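Local coordinates for CRISPR-associated protein, Cse1 family (PDB 4H3T) that probably serves as the large Cse1 subunit of a type I-E CRISPR Cascade complex, helping it recognise invading DNA, at residues 62-65 / 66-70; 108-112 / 113-117; 153-157 / 158-162. The protein carries 1 engineered substitution. One frame throughout, in Å; residues are numbered along the deposited sequence.

Contact 1. Residues 62-65 / 66-70; sequences ALAY and RILRG
The carbonyl O of Y65 is gripped by two donors. G70 N donates to Y65 O at 3.2 Å, in the carbonyl plane and on a lone pair. Water 1 donates to Y65 O at 2.6 Å. The same water links Y65 O weakly to R66 NH1. R66 has its CG anti to the carbonyl carbon (chi1 -61°), which sets R66 CG 3.4 Å from A62 O. Bends at chi2 and chi3 then give the guanidinium its direction. Its main partner is E238, through a salt bridge at NE.

One turn of ordinary helix leads up to this point. I67 N bonds to L63 O and L68 N to A64 O, each at 2.8 Å. The R66 N to A62 O bond is weak. L68 lays its CB and CG against A64 O. Among the apolar groups, L63 CD1 meets I67 CD1 at 4.1 Å. The two side chains cross at a slant on the face covered by helices 32-37 and 88-98, where F36 and Y94 touch both.

The helix then stops. R69 takes a positive phi of 54° and turns the chain. This brings G70 O back to Y65 CA, which makes a C-H...O contact with it at 3.4 Å. G70 O also lies obliquely near the Y65 ring, 3.4 Å from Y65 CD1. At the backbone angles of G70 a CB would collide with the carbonyl O of R69, so glycine fits. Y65 OH bonds to V219 O, and the ring meets that of W221. A 6→1 backbone bond (G70 N to Y65 O) closed over a positive-phi residue is typical of a Schellman-like helix C-terminus, and here it ends helix 52-68.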
ATOM      1  N   ALA A  62     -11.950  10.771  -4.745  1.00 40.27           N
ATOM      2  CA  ALA A  62     -12.703  11.870  -4.161  1.00 40.13           C
ATOM      3  C   ALA A  62     -13.377  12.666  -5.266  1.00 46.53           C
ATOM      4  O   ALA A  62     -14.525  13.097  -5.125  1.00 44.53           O
ATOM      5  CB  ALA A  62     -11.785  12.765  -3.350  1.00 40.20           C
ATOM      6  N   LEU A  63     -12.646  12.903  -6.355  1.00 43.39           N
ATOM      7  CA  LEU A  63     -13.201  13.648  -7.517  1.00 44.99           C
ATOM      8  C   LEU A  63     -14.366  12.854  -8.177  1.00 47.87           C
ATOM      9  O   LEU A  63     -15.403  13.440  -8.502  1.00 48.19           O
ATOM     10  CB  LEU A  63     -12.020  13.766  -8.444  1.00 45.60           C
ATOM     11  CG  LEU A  63     -11.819  14.841  -9.472  1.00 57.29           C
ATOM     12  CD1 LEU A  63     -12.672  16.143  -9.225  1.00 58.09           C
ATOM     13  CD2 LEU A  63     -10.329  15.131  -9.511  1.00 55.38           C
ATOM     14  N   ALA A  64     -14.230  11.504  -8.290  1.00 44.31           N
ATOM     15  CA  ALA A  64     -15.293  10.656  -8.856  1.00 44.91           C
ATOM     16  C   ALA A  64     -16.592  10.758  -8.064  1.00 47.56           C
ATOM     17  O   ALA A  64     -17.634  10.970  -8.683  1.00 48.22           O
ATOM     18  CB  ALA A  64     -14.850   9.215  -8.935  1.00 46.40           C
ATOM     19  N   TYR A  65     -16.540  10.667  -6.705  1.00 41.23           N
ATOM     20  CA  TYR A  65     -17.765  10.792  -5.894  1.00 43.41           C
ATOM     21  C   TYR A  65     -18.478  12.129  -6.124  1.00 45.25           C
ATOM     22  O   TYR A  65     -19.731  12.203  -6.121  1.00 45.83           O
ATOM     23  CB  TYR A  65     -17.439  10.642  -4.401  1.00 44.80           C
ATOM     24  CG  TYR A  65     -17.258   9.228  -3.946  1.00 43.32           C
ATOM     25  CD1 TYR A  65     -18.348   8.358  -3.856  1.00 46.08           C
ATOM     26  CD2 TYR A  65     -16.039   8.804  -3.420  1.00 41.09           C
ATOM     27  CE1 TYR A  65     -18.215   7.085  -3.295  1.00 47.17           C
ATOM     28  CE2 TYR A  65     -15.895   7.554  -2.855  1.00 41.99           C
ATOM     29  CZ  TYR A  65     -16.982   6.684  -2.796  1.00 46.92           C
ATOM     30  OH  TYR A  65     -16.778   5.414  -2.276  1.00 49.41           O
ATOM     31  N   ARG A  66     -17.690  13.199  -6.339  1.00 44.42           N
ATOM     32  CA  ARG A  66     -18.256  14.542  -6.555  1.00 45.55           C
ATOM     33  C   ARG A  66     -18.773  14.693  -7.966  1.00 50.77           C
ATOM     34  O   ARG A  66     -19.839  15.318  -8.146  1.00 52.74           O
ATOM     35  CB  ARG A  66     -17.239  15.658  -6.233  1.00 45.32           C
ATOM     36  CG  ARG A  66     -16.731  15.708  -4.779  1.00 45.81           C
ATOM     37  CD  ARG A  66     -17.896  15.855  -3.797  1.00 45.44           C
ATOM     38  NE  ARG A  66     -18.524  17.167  -3.950  1.00 51.55           N
ATOM     39  CZ  ARG A  66     -19.726  17.515  -3.498  1.00 70.99           C
ATOM     40  NH1 ARG A  66     -20.511  16.618  -2.898  1.00 64.08           N
ATOM     41  NH2 ARG A  66     -20.152  18.759  -3.631  1.00 56.31           N
ATOM     42  N   ILE A  67     -18.038  14.175  -8.977  1.00 45.56           N
ATOM     43  CA  ILE A  67     -18.525  14.285 -10.367  1.00 45.63           C
ATOM     44  C   ILE A  67     -19.791  13.431 -10.524  1.00 52.88           C
ATOM     45  O   ILE A  67     -20.742  13.852 -11.152  1.00 51.45           O
ATOM     46  CB  ILE A  67     -17.435  13.847 -11.384  1.00 46.37           C
ATOM     47  CG1 ILE A  67     -16.294  14.875 -11.495  1.00 46.81           C
ATOM     48  CG2 ILE A  67     -18.054  13.587 -12.754  1.00 48.42           C
ATOM     49  CD1 ILE A  67     -14.992  14.309 -12.086  1.00 45.72           C
ATOM     50  N   LEU A  68     -19.766  12.191 -10.035  1.00 50.67           N
ATOM     51  CA  LEU A  68     -20.903  11.295 -10.229  1.00 50.48           C
ATOM     52  C   LEU A  68     -22.057  11.562  -9.236  1.00 54.75           C
ATOM     53  O   LEU A  68     -23.156  10.999  -9.404  1.00 52.55           O
ATOM     54  CB  LEU A  68     -20.366   9.847 -10.070  1.00 50.21           C
ATOM     55  CG  LEU A  68     -19.258   9.461 -11.099  1.00 52.98           C
ATOM     56  CD1 LEU A  68     -18.640   8.116 -10.739  1.00 54.26           C
ATOM     57  CD2 LEU A  68     -19.784   9.387 -12.513  1.00 58.05           C
ATOM     58  N   ARG A  69     -21.814  12.360  -8.162  1.00 51.59           N
ATOM     59  CA  ARG A  69     -22.806  12.634  -7.118  1.00 52.59           C
ATOM     60  C   ARG A  69     -23.281  11.288  -6.606  1.00 56.09           C
ATOM     61  O   ARG A  69     -24.434  11.058  -6.361  1.00 54.73           O
ATOM     62  CB  ARG A  69     -23.944  13.522  -7.651  1.00 53.38           C
ATOM     63  CG  ARG A  69     -23.344  14.840  -8.146  1.00 60.98           C
ATOM     64  CD  ARG A  69     -24.338  15.920  -8.518  1.00 67.54           C
ATOM     65  NE  ARG A  69     -25.247  16.251  -7.416  1.00 95.69           N
ATOM     66  CZ  ARG A  69     -24.950  16.986  -6.338  1.00110.34           C
ATOM     67  NH1 ARG A  69     -25.876  17.217  -5.410  1.00 94.30           N
ATOM     68  NH2 ARG A  69     -23.721  17.480  -6.171  1.00 93.55           N
ATOM     69  N   GLY A  70     -22.339  10.422  -6.361  1.00 53.65           N
ATOM     70  CA  GLY A  70     -22.658   9.071  -5.961  1.00 52.91           C
ATOM     71  C   GLY A  70     -21.482   8.199  -6.317  1.00 53.47           C
ATOM     72  O   GLY A  70     -20.397   8.720  -6.552  1.00 49.13           O
TER
HETATM   73  O   HOH W   1     -20.814  13.661  -4.253  1.00 51.64           O

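Contact 2. Residues 108-112 / 113-117; sequences EFPFF and QVADL. With GOL (glycerol), chain B.
Q113 folds its amide back on the turn that precedes it. Q113 NE2 donates to F111 O at 2.9 Å, with an N-H...O angle of 161°. The acceptor lies in the amide plane of Q113, while the donor is tilted 30° from the carbonyl plane of F111. The ring of P110 packs alongside, with P110 CB 3.6 Å from Q113 NE2. With CG beside the backbone N (chi1 -67°) and the chain extended beyond, the Q113 side chain runs back past F111 O to this place. On the other side of the ring, P110 CD lies 3.7 Å from A115 CB. Two residues outside 108-117 also bond the Q113 amide directly. Q113 NE2 donates to L104 O as well, and Q113 OE1 accepts from L267 N, so both ends of the buried amide are satisfied. A leucine here would probably leave F111 O, L104 O and L267 N without their side-chain partner.

The backbone behind these groups is a type II turn from P110 to Q113. Q113 N closes it on P110 O at 3.0 Å, from above the carbonyl plane. F112 takes the positive-phi corner. F112 N donates to O1 of a glycerol, probably from the crystallisation liquor, at 3.0 Å and nearly straight. O3 of the same glycerol donates to Q113 O. The rings of F111 and F112 overlap at their rims, with F112 CD1 3.5 Å above the F111 ring plane.

Beyond this, F112 O bonds to H168 NE2, and the two rings meet nearly at right angles. F111, F112 and Q113 lie against V165 and L164 of helix 157-170. V114 bonds through its backbone to I265. The loop is thus held between helix 157-170 and strand 263-272.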
ATOM      1  N   GLU A 108      -4.856  33.329  -5.253  1.00 50.73           N
ATOM      2  CA  GLU A 108      -5.794  33.280  -4.146  1.00 49.22           C
ATOM      3  C   GLU A 108      -6.084  31.853  -3.686  1.00 53.15           C
ATOM      4  O   GLU A 108      -6.203  31.637  -2.486  1.00 52.56           O
ATOM      5  CB  GLU A 108      -7.090  34.002  -4.584  1.00 52.11           C
ATOM      6  CG  GLU A 108      -8.199  33.950  -3.556  1.00 61.32           C
ATOM      7  CD  GLU A 108      -9.430  34.796  -3.846  1.00 87.40           C
ATOM      8  OE1 GLU A 108      -9.667  35.142  -5.027  1.00 79.08           O
ATOM      9  OE2 GLU A 108     -10.209  35.027  -2.894  1.00 75.69           O
ATOM     10  N   PHE A 109      -6.241  30.886  -4.608  1.00 46.85           N
ATOM     11  CA  PHE A 109      -6.605  29.526  -4.254  1.00 46.71           C
ATOM     12  C   PHE A 109      -5.626  28.471  -4.797  1.00 48.14           C
ATOM     13  O   PHE A 109      -6.047  27.563  -5.515  1.00 45.98           O
ATOM     14  CB  PHE A 109      -7.975  29.235  -4.837  1.00 49.77           C
ATOM     15  CG  PHE A 109      -9.069  30.180  -4.461  1.00 54.06           C
ATOM     16  CD1 PHE A 109      -9.673  30.097  -3.222  1.00 59.88           C
ATOM     17  CD2 PHE A 109      -9.584  31.072  -5.391  1.00 59.17           C
ATOM     18  CE1 PHE A 109     -10.753  30.922  -2.893  1.00 64.06           C
ATOM     19  CE2 PHE A 109     -10.643  31.920  -5.058  1.00 64.33           C
ATOM     20  CZ  PHE A 109     -11.224  31.835  -3.811  1.00 63.63           C
ATOM     21  N   PRO A 110      -4.301  28.641  -4.611  1.00 43.59           N
ATOM     22  CA  PRO A 110      -3.382  27.631  -5.153  1.00 40.41           C
ATOM     23  C   PRO A 110      -3.776  26.236  -4.659  1.00 42.80           C
ATOM     24  O   PRO A 110      -3.989  26.004  -3.463  1.00 41.56           O
ATOM     25  CB  PRO A 110      -2.026  28.090  -4.707  1.00 41.75           C
ATOM     26  CG  PRO A 110      -2.268  28.949  -3.526  1.00 47.11           C
ATOM     27  CD  PRO A 110      -3.607  29.598  -3.745  1.00 43.56           C
ATOM     28  N   PHE A 111      -3.864  25.296  -5.617  1.00 40.08           N
ATOM     29  CA  PHE A 111      -4.299  23.932  -5.338  1.00 37.39           C
ATOM     30  C   PHE A 111      -3.423  23.253  -4.279  1.00 39.31           C
ATOM     31  O   PHE A 111      -2.208  23.208  -4.434  1.00 36.47           O
ATOM     32  CB  PHE A 111      -4.270  23.100  -6.624  1.00 37.70           C
ATOM     33  CG  PHE A 111      -4.711  21.663  -6.428  1.00 39.20           C
ATOM     34  CD1 PHE A 111      -6.045  21.337  -6.407  1.00 41.33           C
ATOM     35  CD2 PHE A 111      -3.778  20.645  -6.274  1.00 40.99           C
ATOM     36  CE1 PHE A 111      -6.453  20.019  -6.216  1.00 43.58           C
ATOM     37  CE2 PHE A 111      -4.192  19.314  -6.135  1.00 43.13           C
ATOM     38  CZ  PHE A 111      -5.529  19.019  -6.112  1.00 40.06           C
ATOM     39  N   PHE A 112      -4.045  22.743  -3.205  1.00 38.32           N
ATOM     40  CA  PHE A 112      -3.408  22.034  -2.099  1.00 36.23           C
ATOM     41  C   PHE A 112      -2.333  22.873  -1.415  1.00 39.11           C
ATOM     42  O   PHE A 112      -1.399  22.342  -0.745  1.00 37.44           O
ATOM     43  CB  PHE A 112      -2.869  20.667  -2.590  1.00 38.07           C
ATOM     44  CG  PHE A 112      -3.833  19.507  -2.552  1.00 36.47           C
ATOM     45  CD1 PHE A 112      -5.206  19.703  -2.690  1.00 39.50           C
ATOM     46  CD2 PHE A 112      -3.380  18.218  -2.295  1.00 37.72           C
ATOM     47  CE1 PHE A 112      -6.093  18.624  -2.563  1.00 40.09           C
ATOM     48  CE2 PHE A 112      -4.265  17.148  -2.229  1.00 41.39           C
ATOM     49  CZ  PHE A 112      -5.607  17.344  -2.454  1.00 38.89           C
ATOM     50  N   GLN A 113      -2.482  24.240  -1.522  1.00 36.57           N
ATOM     51  CA  GLN A 113      -1.509  25.164  -0.965  1.00 38.13           C
ATOM     52  C   GLN A 113      -2.173  26.245  -0.163  1.00 42.54           C
ATOM     53  O   GLN A 113      -3.397  26.423  -0.224  1.00 41.79           O
ATOM     54  CB  GLN A 113      -0.668  25.774  -2.096  1.00 37.90           C
ATOM     55  CG  GLN A 113       0.242  24.778  -2.805  1.00 37.61           C
ATOM     56  CD  GLN A 113       0.652  25.346  -4.108  1.00 42.48           C
ATOM     57  OE1 GLN A 113       1.490  26.252  -4.167  1.00 39.98           O
ATOM     58  NE2 GLN A 113      -0.091  25.038  -5.144  1.00 39.73           N
ATOM     59  N   VAL A 114      -1.329  27.018   0.534  1.00 44.16           N
ATOM     60  CA  VAL A 114      -1.695  28.227   1.303  1.00 43.13           C
ATOM     61  C   VAL A 114      -1.041  29.388   0.586  1.00 45.16           C
ATOM     62  O   VAL A 114       0.186  29.497   0.577  1.00 40.06           O
ATOM     63  CB  VAL A 114      -1.249  28.135   2.767  1.00 45.78           C
ATOM     64  CG1 VAL A 114      -1.622  29.427   3.505  1.00 45.35           C
ATOM     65  CG2 VAL A 114      -1.858  26.894   3.432  1.00 45.73           C
ATOM     66  N   ALA A 115      -1.848  30.273   0.001  1.00 44.36           N
ATOM     67  CA  ALA A 115      -1.345  31.351  -0.839  1.00 47.71           C
ATOM     68  C   ALA A 115      -0.351  32.306  -0.161  1.00 51.98           C
ATOM     69  O   ALA A 115       0.562  32.835  -0.827  1.00 51.53           O
ATOM     70  CB  ALA A 115      -2.506  32.187  -1.333  1.00 51.35           C
ATOM     71  N   ASP A 116      -0.606  32.653   1.090  1.00 47.57           N
ATOM     72  CA  ASP A 116       0.246  33.661   1.756  1.00 49.82           C
ATOM     73  C   ASP A 116       1.184  33.004   2.744  1.00 49.93           C
ATOM     74  O   ASP A 116       1.606  33.661   3.663  1.00 49.41           O
ATOM     75  CB  ASP A 116      -0.686  34.668   2.494  1.00 55.14           C
ATOM     76  CG  ASP A 116      -1.613  35.416   1.545  1.00 84.78           C
ATOM     77  OD1 ASP A 116      -1.096  36.048   0.571  1.00 86.16           O
ATOM     78  OD2 ASP A 116      -2.852  35.343   1.745  1.00 98.50           O
ATOM     79  N   LEU A 117       1.403  31.706   2.659  1.00 43.45           N
ATOM     80  CA  LEU A 117       2.272  31.023   3.629  1.00 43.08           C
ATOM     81  C   LEU A 117       3.674  31.641   3.694  1.00 47.29           C
ATOM     82  O   LEU A 117       4.301  31.840   2.672  1.00 46.76           O
ATOM     83  CB  LEU A 117       2.426  29.562   3.306  1.00 41.03           C
ATOM     84  CG  LEU A 117       2.822  28.617   4.486  1.00 43.30           C
ATOM     85  CD1 LEU A 117       1.747  28.567   5.565  1.00 44.85           C
ATOM     86  CD2 LEU A 117       3.042  27.211   3.963  1.00 43.07           C
TER
HETATM   87  C1  GOL B 601      -7.170  23.164  -1.404  1.00 37.31           C
HETATM   88  O1  GOL B 601      -6.963  23.149  -2.819  1.00 39.43           O
HETATM   89  C2  GOL B 601      -6.578  24.420  -0.816  1.00 39.73           C
HETATM   90  O2  GOL B 601      -7.395  25.557  -1.145  1.00 41.84           O
HETATM   91  C3  GOL B 601      -6.381  24.291   0.676  1.00 47.18           C
HETATM   92  O3  GOL B 601      -5.660  25.388   1.257  1.00 44.95           O

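Contact 3. Residues 153-157 / 158-162; sequences LALSP and AEAAR
A158 sets its CB 4.1 Å from the OG of S156, the residue just before helix 157-170. E159 makes the main polar contact. E159 N donates to S156 OG at 3.1 Å. In return S156 N donates to E159 OE1 at 2.9 Å, almost straight (172°), on the anti side of the carboxylate and 27° out of its plane. S156 OG sits between its own N and carbonyl carbon (chi1 67°), which brings OG to the N-H of E159. Water 2 bridges E159 OE1 and A154 O, so E159 OE1 accepts from both S156 N and the water.

A160 follows, with A160 N on S156 O at 3.0 Å. A160 CB meets L155 CD1 at 4.2 Å, on the side where V278 and L267 also touch A160. A161 N bonds to P157 O at 2.9 Å, and the A161 methyl faces L12 and W17. R162 continues the helix with a backbone bond to A158 O, and its NH1 forms a salt bridge with E29. The reciprocal S156-E159 pair is a capping box. L155 and A160 flank it in the positions of a hydrophobic staple, as at many helix N-termini.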
ATOM      1  N   LEU A 153      17.967  20.947  -8.825  1.00 65.65           N
ATOM      2  CA  LEU A 153      17.027  20.657  -9.921  1.00 58.80           C
ATOM      3  C   LEU A 153      15.681  21.215  -9.644  1.00 52.11           C
ATOM      4  O   LEU A 153      14.950  20.655  -8.843  1.00 50.78           O
ATOM      5  CB  LEU A 153      16.828  19.166 -10.253  1.00 57.85           C
ATOM      6  CG  LEU A 153      17.766  18.377 -11.176  1.00 66.10           C
ATOM      7  CD1 LEU A 153      17.027  17.157 -11.683  1.00 67.06           C
ATOM      8  CD2 LEU A 153      18.305  19.180 -12.340  1.00 66.19           C
ATOM      9  N   ALA A 154      15.266  22.215 -10.408  1.00 44.05           N
ATOM     10  CA  ALA A 154      13.929  22.739 -10.238  1.00 41.20           C
ATOM     11  C   ALA A 154      12.892  21.693 -10.771  1.00 42.98           C
ATOM     12  O   ALA A 154      13.220  20.865 -11.617  1.00 43.20           O
ATOM     13  CB  ALA A 154      13.833  24.054 -10.943  1.00 40.80           C
ATOM     14  N   LEU A 155      11.682  21.694 -10.229  1.00 39.99           N
ATOM     15  CA  LEU A 155      10.632  20.787 -10.691  1.00 38.80           C
ATOM     16  C   LEU A 155       9.825  21.428 -11.798  1.00 43.23           C
ATOM     17  O   LEU A 155       9.604  22.632 -11.810  1.00 42.13           O
ATOM     18  CB  LEU A 155       9.708  20.410  -9.509  1.00 38.33           C
ATOM     19  CG  LEU A 155      10.371  19.672  -8.302  1.00 42.26           C
ATOM     20  CD1 LEU A 155       9.355  19.349  -7.215  1.00 42.16           C
ATOM     21  CD2 LEU A 155      11.041  18.380  -8.729  1.00 44.72           C
ATOM     22  N   SER A 156       9.291  20.609 -12.699  1.00 38.53           N
ATOM     23  CA  SER A 156       8.276  21.102 -13.608  1.00 37.83           C
ATOM     24  C   SER A 156       6.971  21.284 -12.813  1.00 41.39           C
ATOM     25  O   SER A 156       6.780  20.664 -11.737  1.00 37.39           O
ATOM     26  CB  SER A 156       8.028  20.085 -14.745  1.00 41.47           C
ATOM     27  OG  SER A 156       7.452  18.929 -14.163  1.00 40.68           O
ATOM     28  N   PRO A 157       6.011  22.073 -13.325  1.00 39.86           N
ATOM     29  CA  PRO A 157       4.679  22.147 -12.646  1.00 39.15           C
ATOM     30  C   PRO A 157       4.022  20.756 -12.427  1.00 41.07           C
ATOM     31  O   PRO A 157       3.539  20.485 -11.341  1.00 38.16           O
ATOM     32  CB  PRO A 157       3.865  23.067 -13.575  1.00 41.17           C
ATOM     33  CG  PRO A 157       4.912  23.940 -14.234  1.00 44.74           C
ATOM     34  CD  PRO A 157       6.061  22.955 -14.505  1.00 42.64           C
ATOM     35  N   ALA A 158       4.050  19.857 -13.416  1.00 38.04           N
ATOM     36  CA  ALA A 158       3.465  18.506 -13.287  1.00 36.34           C
ATOM     37  C   ALA A 158       4.152  17.699 -12.166  1.00 38.16           C
ATOM     38  O   ALA A 158       3.446  17.047 -11.395  1.00 37.77           O
ATOM     39  CB  ALA A 158       3.584  17.751 -14.607  1.00 37.12           C
ATOM     40  N   GLU A 159       5.511  17.739 -12.072  1.00 37.66           N
ATOM     41  CA  GLU A 159       6.232  17.019 -11.012  1.00 38.23           C
ATOM     42  C   GLU A 159       5.862  17.570  -9.664  1.00 40.96           C
ATOM     43  O   GLU A 159       5.652  16.821  -8.703  1.00 37.62           O
ATOM     44  CB  GLU A 159       7.765  17.105 -11.144  1.00 40.18           C
ATOM     45  CG  GLU A 159       8.338  16.375 -12.356  1.00 50.33           C
ATOM     46  CD  GLU A 159       9.757  16.738 -12.782  1.00 57.87           C
ATOM     47  OE1 GLU A 159      10.205  17.894 -12.600  1.00 48.78           O
ATOM     48  OE2 GLU A 159      10.386  15.874 -13.417  1.00 62.31           O
ATOM     49  N   ALA A 160       5.790  18.904  -9.575  1.00 38.51           N
ATOM     50  CA  ALA A 160       5.508  19.541  -8.290  1.00 37.44           C
ATOM     51  C   ALA A 160       4.101  19.191  -7.832  1.00 39.39           C
ATOM     52  O   ALA A 160       3.896  18.923  -6.662  1.00 36.71           O
ATOM     53  CB  ALA A 160       5.676  21.052  -8.352  1.00 37.58           C
ATOM     54  N   ALA A 161       3.156  19.183  -8.753  1.00 37.95           N
ATOM     55  CA  ALA A 161       1.748  18.826  -8.418  1.00 38.48           C
ATOM     56  C   ALA A 161       1.654  17.393  -7.882  1.00 39.47           C
ATOM     57  O   ALA A 161       0.947  17.156  -6.897  1.00 36.49           O
ATOM     58  CB  ALA A 161       0.858  18.991  -9.621  1.00 38.56           C
ATOM     59  N   ARG A 162       2.335  16.430  -8.538  1.00 36.33           N
ATOM     60  CA  ARG A 162       2.305  15.044  -8.085  1.00 35.59           C
ATOM     61  C   ARG A 162       2.897  14.921  -6.682  1.00 37.77           C
ATOM     62  O   ARG A 162       2.281  14.306  -5.808  1.00 34.58           O
ATOM     63  CB  ARG A 162       3.070  14.142  -9.025  1.00 36.13           C
ATOM     64  CG  ARG A 162       2.365  13.916 -10.326  1.00 36.62           C
ATOM     65  CD  ARG A 162       3.018  12.841 -11.154  1.00 37.98           C
ATOM     66  NE  ARG A 162       4.394  13.110 -11.541  1.00 36.58           N
ATOM     67  CZ  ARG A 162       4.805  13.589 -12.703  1.00 44.48           C
ATOM     68  NH1 ARG A 162       3.931  14.019 -13.600  1.00 37.78           N
ATOM     69  NH2 ARG A 162       6.100  13.728 -12.947  1.00 41.16           N
TER
HETATM   70  O   HOH W   2      12.905  18.279 -12.429  1.00 44.22           O

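Contact 1 is mostly buried and ends a helix. Contact 3 is partly buried and starts one. Contact 2, also partly buried, is a loop with no regular structure. Contact 1 closes its helix with backbone bonds and a positive-phi residue, whereas contact 3 opens its helix with side-chain caps. Contact 2 instead uses a buried amide. Contacts 2 and 3 share their surroundings: both involve helix 157-170, and L267 of strand 263-272 touches each. Their centres are about 16 Å apart. Contact 1 is more distant, its centre about 23 Å from that of contact 2, and packs against helices 32-37 and 88-98.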